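Local coordinates for histidinol-phosphate aminotransferase (Clostridium acetobutylicum, PDB 3FTB), which probably transfers amino groups between substrates with the help of pyridoxal 5'-phosphate, at residues Ile81-Gly86 and Trp245-Phe250; Glu89-Ser94 and Phe208-Met213. All blocks are in the same frame, centred on the assembly; numbering follows the deposited sequence.

Contact 1 (Ile81-Gly86 and Trp245-Phe250); sequences IVLGNG and WNINCF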
loop_
_atom_site.group_PDB
_atom_site.type_symbol
_atom_site.label_atom_id
_atom_site.label_comp_id
_atom_site.label_asym_id
_atom_site.label_seq_id
_atom_site.Cartn_x
_atom_site.Cartn_y
_atom_site.Cartn_z
ATOM N N ILE A 81 -8.825 6.379 -13.531
ATOM C CA ILE A 81 -8.413 6.743 -12.185
ATOM C C ILE A 81 -7.606 5.589 -11.604
ATOM O O ILE A 81 -8.038 4.441 -11.632
ATOM C CB ILE A 81 -9.623 7.049 -11.286
ATOM C CG1 ILE A 81 -10.458 8.188 -11.875
ATOM C CG2 ILE A 81 -9.161 7.399 -9.872
ATOM C CD1 ILE A 81 -11.815 8.334 -11.226
ATOM N N VAL A 82 -6.414 5.890 -11.104
ATOM C CA VAL A 82 -5.582 4.870 -10.495
ATOM C C VAL A 82 -5.316 5.262 -9.057
ATOM O O VAL A 82 -4.946 6.396 -8.785
ATOM C CB VAL A 82 -4.263 4.626 -11.277
ATOM C CG1 VAL A 82 -4.549 3.880 -12.584
ATOM C CG2 VAL A 82 -3.543 5.925 -11.558
ATOM N N LEU A 83 -5.546 4.325 -8.139
ATOM C CA LEU A 83 -5.392 4.575 -6.707
ATOM C C LEU A 83 -4.027 4.090 -6.244
ATOM O O LEU A 83 -3.542 3.049 -6.680
ATOM C CB LEU A 83 -6.511 3.891 -5.910
ATOM C CG LEU A 83 -7.895 4.257 -6.449
ATOM C CD1 LEU A 83 -8.991 3.465 -5.756
ATOM C CD2 LEU A 83 -8.148 5.753 -6.342
ATOM N N GLY A 84 -3.393 4.860 -5.373
ATOM C CA GLY A 84 -2.076 4.490 -4.910
ATOM C C GLY A 84 -1.901 4.641 -3.419
ATOM O O GLY A 84 -2.441 5.563 -2.800
ATOM N N ASN A 85 -1.153 3.706 -2.846
ATOM C CA ASN A 85 -0.660 3.819 -1.489
ATOM C C ASN A 85 0.361 4.961 -1.484
ATOM O O ASN A 85 1.571 4.728 -1.473
ATOM C CB ASN A 85 -0.020 2.491 -1.077
ATOM C CG ASN A 85 0.127 2.339 0.427
ATOM O OD1 ASN A 85 -0.773 2.680 1.200
ATOM N ND2 ASN A 85 1.263 1.798 0.846
ATOM N N GLY A 86 -0.144 6.196 -1.514
ATOM C CA GLY A 86 0.680 7.384 -1.663
ATOM C C GLY A 86 0.817 7.768 -3.134
ATOM O O GLY A 86 0.568 6.945 -4.013
ATOM N N TRP A 245 -7.320 -4.191 -3.390
ATOM C CA TRP A 245 -7.319 -3.545 -2.074
ATOM C C TRP A 245 -5.989 -2.905 -1.604
ATOM O O TRP A 245 -5.617 -3.053 -0.441
ATOM C CB TRP A 245 -7.821 -4.521 -1.014
ATOM C CG TRP A 245 -9.102 -5.162 -1.381
ATOM C CD1 TRP A 245 -10.341 -4.589 -1.366
ATOM C CD2 TRP A 245 -9.287 -6.513 -1.821
ATOM N NE1 TRP A 245 -11.285 -5.502 -1.774
ATOM C CE2 TRP A 245 -10.663 -6.690 -2.055
ATOM C CE3 TRP A 245 -8.421 -7.591 -2.035
ATOM C CZ2 TRP A 245 -11.194 -7.901 -2.496
ATOM C CZ3 TRP A 245 -8.951 -8.789 -2.478
ATOM C CH2 TRP A 245 -10.321 -8.935 -2.703
ATOM N N ASN A 246 -5.284 -2.185 -2.472
ATOM C CA ASN A 246 -4.042 -1.532 -2.045
ATOM C C ASN A 246 -4.278 -0.287 -1.179
ATOM O O ASN A 246 -3.334 0.320 -0.668
ATOM C CB ASN A 246 -3.180 -1.157 -3.250
ATOM C CG ASN A 246 -3.838 -0.108 -4.127
ATOM O OD1 ASN A 246 -5.049 -0.140 -4.361
ATOM N ND2 ASN A 246 -3.041 0.826 -4.620
ATOM N N ILE A 247 -5.540 0.095 -1.029
ATOM C CA ILE A 247 -5.911 1.320 -0.321
ATOM C C ILE A 247 -6.605 0.995 0.993
ATOM O O ILE A 247 -7.709 0.482 0.995
ATOM C CB ILE A 247 -6.863 2.192 -1.186
ATOM C CG1 ILE A 247 -6.252 2.460 -2.560
ATOM C CG2 ILE A 247 -7.227 3.498 -0.492
ATOM C CD1 ILE A 247 -4.838 2.983 -2.506
ATOM N N ASN A 248 -5.957 1.286 2.114
ATOM C CA ASN A 248 -6.564 1.046 3.429
ATOM C C ASN A 248 -7.846 1.860 3.646
ATOM O O ASN A 248 -8.086 2.851 2.954
ATOM C CB ASN A 248 -5.562 1.347 4.543
ATOM C CG ASN A 248 -5.420 2.837 4.815
ATOM O OD1 ASN A 248 -4.477 3.475 4.348
ATOM N ND2 ASN A 248 -6.352 3.396 5.575
ATOM N N CYS A 249 -8.654 1.454 4.624
ATOM C CA CYS A 249 -9.980 2.043 4.824
ATOM C C CYS A 249 -10.001 3.510 5.286
ATOM O O CYS A 249 -10.920 4.259 4.935
ATOM C CB CYS A 249 -10.835 1.164 5.755
ATOM S SG CYS A 249 -10.349 1.097 7.508
ATOM N N PHE A 250 -9.010 3.923 6.071
ATOM C CA PHE A 250 -8.939 5.314 6.530
ATOM C C PHE A 250 -8.589 6.236 5.366
ATOM O O PHE A 250 -9.186 7.306 5.193
ATOM C CB PHE A 250 -7.920 5.461 7.660
ATOM C CG PHE A 250 -8.307 4.738 8.918
ATOM C CD1 PHE A 250 -9.268 5.266 9.768
ATOM C CD2 PHE A 250 -7.714 3.527 9.253
ATOM C CE1 PHE A 250 -9.625 4.596 10.928
ATOM C CE2 PHE A 250 -8.074 2.858 10.410
ATOM C CZ PHE A 250 -9.033 3.393 11.246
HETATM O O HOH W 1 -3.031 1.423 2.499
#

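Contact 2 (Glu89-Ser94 and Phe208-Met213); sequences EIIELS and FIIRAM. With PO4 (phosphate ion), chain G.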
loop_
_atom_site.group_PDB
_atom_site.type_symbol
_atom_site.label_atom_id
_atom_site.label_comp_id
_atom_site.label_asym_id
_atom_site.label_seq_id
_atom_site.Cartn_x
_atom_site.Cartn_y
_atom_site.Cartn_z
ATOM N N GLU A 89 3.485 5.565 -5.366
ATOM C CA GLU A 89 3.189 4.356 -6.117
ATOM C C GLU A 89 2.934 4.708 -7.581
ATOM O O GLU A 89 3.322 3.974 -8.494
ATOM C CB GLU A 89 1.985 3.619 -5.496
ATOM C CG GLU A 89 1.863 2.135 -5.883
ATOM C CD GLU A 89 0.583 1.448 -5.362
ATOM O OE1 GLU A 89 -0.097 2.012 -4.483
ATOM O OE2 GLU A 89 0.256 0.330 -5.830
ATOM N N ILE A 90 2.303 5.856 -7.790
ATOM C CA ILE A 90 1.858 6.259 -9.116
ATOM C C ILE A 90 3.008 6.801 -9.962
ATOM O O ILE A 90 3.088 6.519 -11.162
ATOM C CB ILE A 90 0.726 7.286 -9.008
ATOM C CG1 ILE A 90 -0.408 6.705 -8.167
ATOM C CG2 ILE A 90 0.224 7.710 -10.391
ATOM C CD1 ILE A 90 -1.269 7.752 -7.564
ATOM N N ILE A 91 3.894 7.568 -9.332
ATOM C CA ILE A 91 5.111 8.053 -9.978
ATOM C C ILE A 91 5.944 6.882 -10.495
ATOM O O ILE A 91 6.278 6.815 -11.684
ATOM C CB ILE A 91 5.962 8.879 -8.998
ATOM C CG1 ILE A 91 5.197 10.135 -8.563
ATOM C CG2 ILE A 91 7.309 9.235 -9.624
ATOM C CD1 ILE A 91 5.889 10.929 -7.478
ATOM N N GLU A 92 6.263 5.950 -9.600
ATOM C CA GLU A 92 6.984 4.743 -9.990
ATOM C C GLU A 92 6.277 3.985 -11.112
ATOM O O GLU A 92 6.881 3.698 -12.143
ATOM C CB GLU A 92 7.192 3.812 -8.791
ATOM C CG GLU A 92 7.646 2.412 -9.184
ATOM C CD GLU A 92 8.127 1.601 -8.000
ATOM O OE1 GLU A 92 8.744 2.192 -7.092
ATOM O OE2 GLU A 92 7.890 0.374 -7.977
ATOM N N LEU A 93 4.998 3.669 -10.900
ATOM C CA LEU A 93 4.236 2.829 -11.826
ATOM C C LEU A 93 4.055 3.437 -13.208
ATOM O O LEU A 93 4.184 2.743 -14.219
ATOM C CB LEU A 93 2.866 2.475 -11.248
ATOM C CG LEU A 93 2.858 1.382 -10.183
ATOM C CD1 LEU A 93 1.512 1.345 -9.527
ATOM C CD2 LEU A 93 3.209 0.030 -10.777
ATOM N N SER A 94 3.735 4.724 -13.256
ATOM C CA SER A 94 3.565 5.383 -14.541
ATOM C C SER A 94 4.892 5.419 -15.305
ATOM O O SER A 94 4.924 5.335 -16.530
ATOM C CB SER A 94 2.975 6.781 -14.368
ATOM O OG SER A 94 3.750 7.563 -13.480
ATOM N N PHE A 208 -1.033 12.474 -18.415
ATOM C CA PHE A 208 -1.289 11.693 -17.222
ATOM C C PHE A 208 -0.938 12.565 -16.016
ATOM O O PHE A 208 0.200 13.038 -15.895
ATOM C CB PHE A 208 -0.462 10.413 -17.231
ATOM C CG PHE A 208 -0.720 9.516 -16.045
ATOM C CD1 PHE A 208 -1.775 8.624 -16.058
ATOM C CD2 PHE A 208 0.091 9.566 -14.924
ATOM C CE1 PHE A 208 -2.021 7.799 -14.981
ATOM C CE2 PHE A 208 -0.148 8.741 -13.838
ATOM C CZ PHE A 208 -1.211 7.854 -13.867
ATOM N N ILE A 209 -1.913 12.813 -15.144
ATOM C CA ILE A 209 -1.690 13.693 -13.989
ATOM C C ILE A 209 -1.619 12.909 -12.682
ATOM O O ILE A 209 -2.396 11.973 -12.473
ATOM C CB ILE A 209 -2.806 14.770 -13.850
ATOM C CG1 ILE A 209 -3.096 15.458 -15.191
ATOM C CG2 ILE A 209 -2.460 15.769 -12.780
ATOM C CD1 ILE A 209 -1.915 16.145 -15.798
ATOM N N ILE A 210 -0.687 13.301 -11.814
ATOM C CA ILE A 210 -0.561 12.724 -10.486
ATOM C C ILE A 210 -0.962 13.747 -9.414
ATOM O O ILE A 210 -0.384 14.838 -9.324
ATOM C CB ILE A 210 0.881 12.258 -10.245
ATOM C CG1 ILE A 210 1.267 11.197 -11.279
ATOM C CG2 ILE A 210 1.047 11.716 -8.851
ATOM C CD1 ILE A 210 2.675 10.641 -11.103
ATOM N N ARG A 211 -1.984 13.419 -8.632
ATOM C CA ARG A 211 -2.334 14.255 -7.495
ATOM C C ARG A 211 -2.020 13.528 -6.194
ATOM O O ARG A 211 -1.715 12.343 -6.202
ATOM C CB ARG A 211 -3.811 14.613 -7.523
ATOM C CG ARG A 211 -4.231 15.462 -8.694
ATOM C CD ARG A 211 -3.718 16.854 -8.584
ATOM N NE ARG A 211 -4.383 17.725 -9.546
ATOM C CZ ARG A 211 -5.326 18.594 -9.215
ATOM N NH1 ARG A 211 -5.699 18.702 -7.949
ATOM N NH2 ARG A 211 -5.884 19.357 -10.148
ATOM N N ALA A 212 -2.113 14.244 -5.076
ATOM C CA ALA A 212 -1.889 13.653 -3.762
ATOM C C ALA A 212 -2.637 14.418 -2.681
ATOM O O ALA A 212 -2.871 15.621 -2.808
ATOM C CB ALA A 212 -0.409 13.615 -3.444
ATOM N N MET A 213 -3.008 13.703 -1.622
ATOM C CA MET A 213 -3.646 14.302 -0.455
ATOM C C MET A 213 -2.610 14.450 0.646
ATOM O O MET A 213 -2.919 14.869 1.762
ATOM C CB MET A 213 -4.774 13.404 0.053
ATOM C CG MET A 213 -6.004 13.292 -0.859
ATOM S SD MET A 213 -7.399 12.537 0.018
ATOM C CE MET A 213 -7.836 13.879 1.139
HETATM P P PO4 G . -8.305 21.019 -8.237
HETATM O O1 PO4 G . -7.517 20.102 -7.334
HETATM O O2 PO4 G . -9.764 20.618 -8.200
HETATM O O3 PO4 G . -8.137 22.447 -7.759
HETATM O O4 PO4 G . -7.823 20.931 -9.669
#

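Contact 1 (Ile81-Gly86 and Trp245-Phe250)
I247 and N246 lean on edge strand 80-84 from two directions, one by hydrophobic contact, the other by a hydrogen bond. The carboxamide of N246 points at the backbone of L83: with CG set between its own backbone N and carbonyl carbon (chi1 65°), N246 ND2 donates to L83 O at 3.1 Å. The bond is fairly straight at the hydrogen, 161°, and the acceptor lies in the amide plane, but the donor stands above the carbonyl plane of L83. N246 ND2 probably also donates to E89 OE1, and two acceptors would hold the amide's rotation. I247 packs alongside: its CG1 meets L83 CB at 3.7 Å, and its terminal CD1 lies against the peptide after G84, 3.5 Å from G84 C. N85 centres an inverse gamma turn; though poorly ordered, it shares a water through OD1 with the backbone N of N248, the N-cap residue of helix 249-257, while N85 ND2 bonds N246 O of the second subunit. The contact thus joins strand 80-84 of the large sheet, paired with strand 225-229, to the lead-in of helix 249-257 at the dimer interface, with helix 64-74 packed on L83.

Contact 2 (Glu89-Ser94 and Phe208-Met213)
I90 pushes its CG2 methyl into the hollow between F208 and I210. That methyl lies 3.6 Å from F208 CE2, at the edge of the ring and in its plane, and 3.7 Å from I210 CG1; the two isoleucine side chains pass one another pointing opposite ways. A second bump comes from the strand: the extended I210 chain (chi2 -179°) carries CD1 up to the helix, where it lies 3.6 Å from I91 CG1 and 3.7 Å from I91 CA. S94 closes the other end, its CB 3.7 Å from F208 CE2. Helix 87-95 lies over strand 207-212 of the seven-stranded mixed sheet of the large domain, as in the fold type I pyridoxal-phosphate enzymes, the short segments running nearly antiparallel (160°) with axes 9.3 Å apart. The buried hydroxyl of S94 turns back to its own helix, S94 OG donating to I90 O at 2.6 Å; that oxygen also takes S94 N, from the opposite face of its plane. R211 points away from the helix; its NH1 and NH2 face O1 and O4 of a phosphate ion, probably from the crystallisation liquor, the NH1-O1 distance being doubtfully short, and its NE pairs with E184.

From the N terminus, the chain runs along edge strand 80-84, supplying the first half of contact 1, and turns at once into helix 87-95, which supplies the first half of contact 2. Much later it returns as strand 207-212, closing contact 2, and reaches residues 245-250 only after that, so the loop closed by contact 2 is nested inside that of contact 1. Their centres lie about 12 Å apart and they touch: V82 CG2 packs 3.8 Å from F208 CZ, and E89 OE1, on the helix of contact 2, accepts from N85 N. Contact 2 lays the helix on an inner strand; contact 1 ties the sheet's edge to the approach to helix 249-257; both border the second subunit.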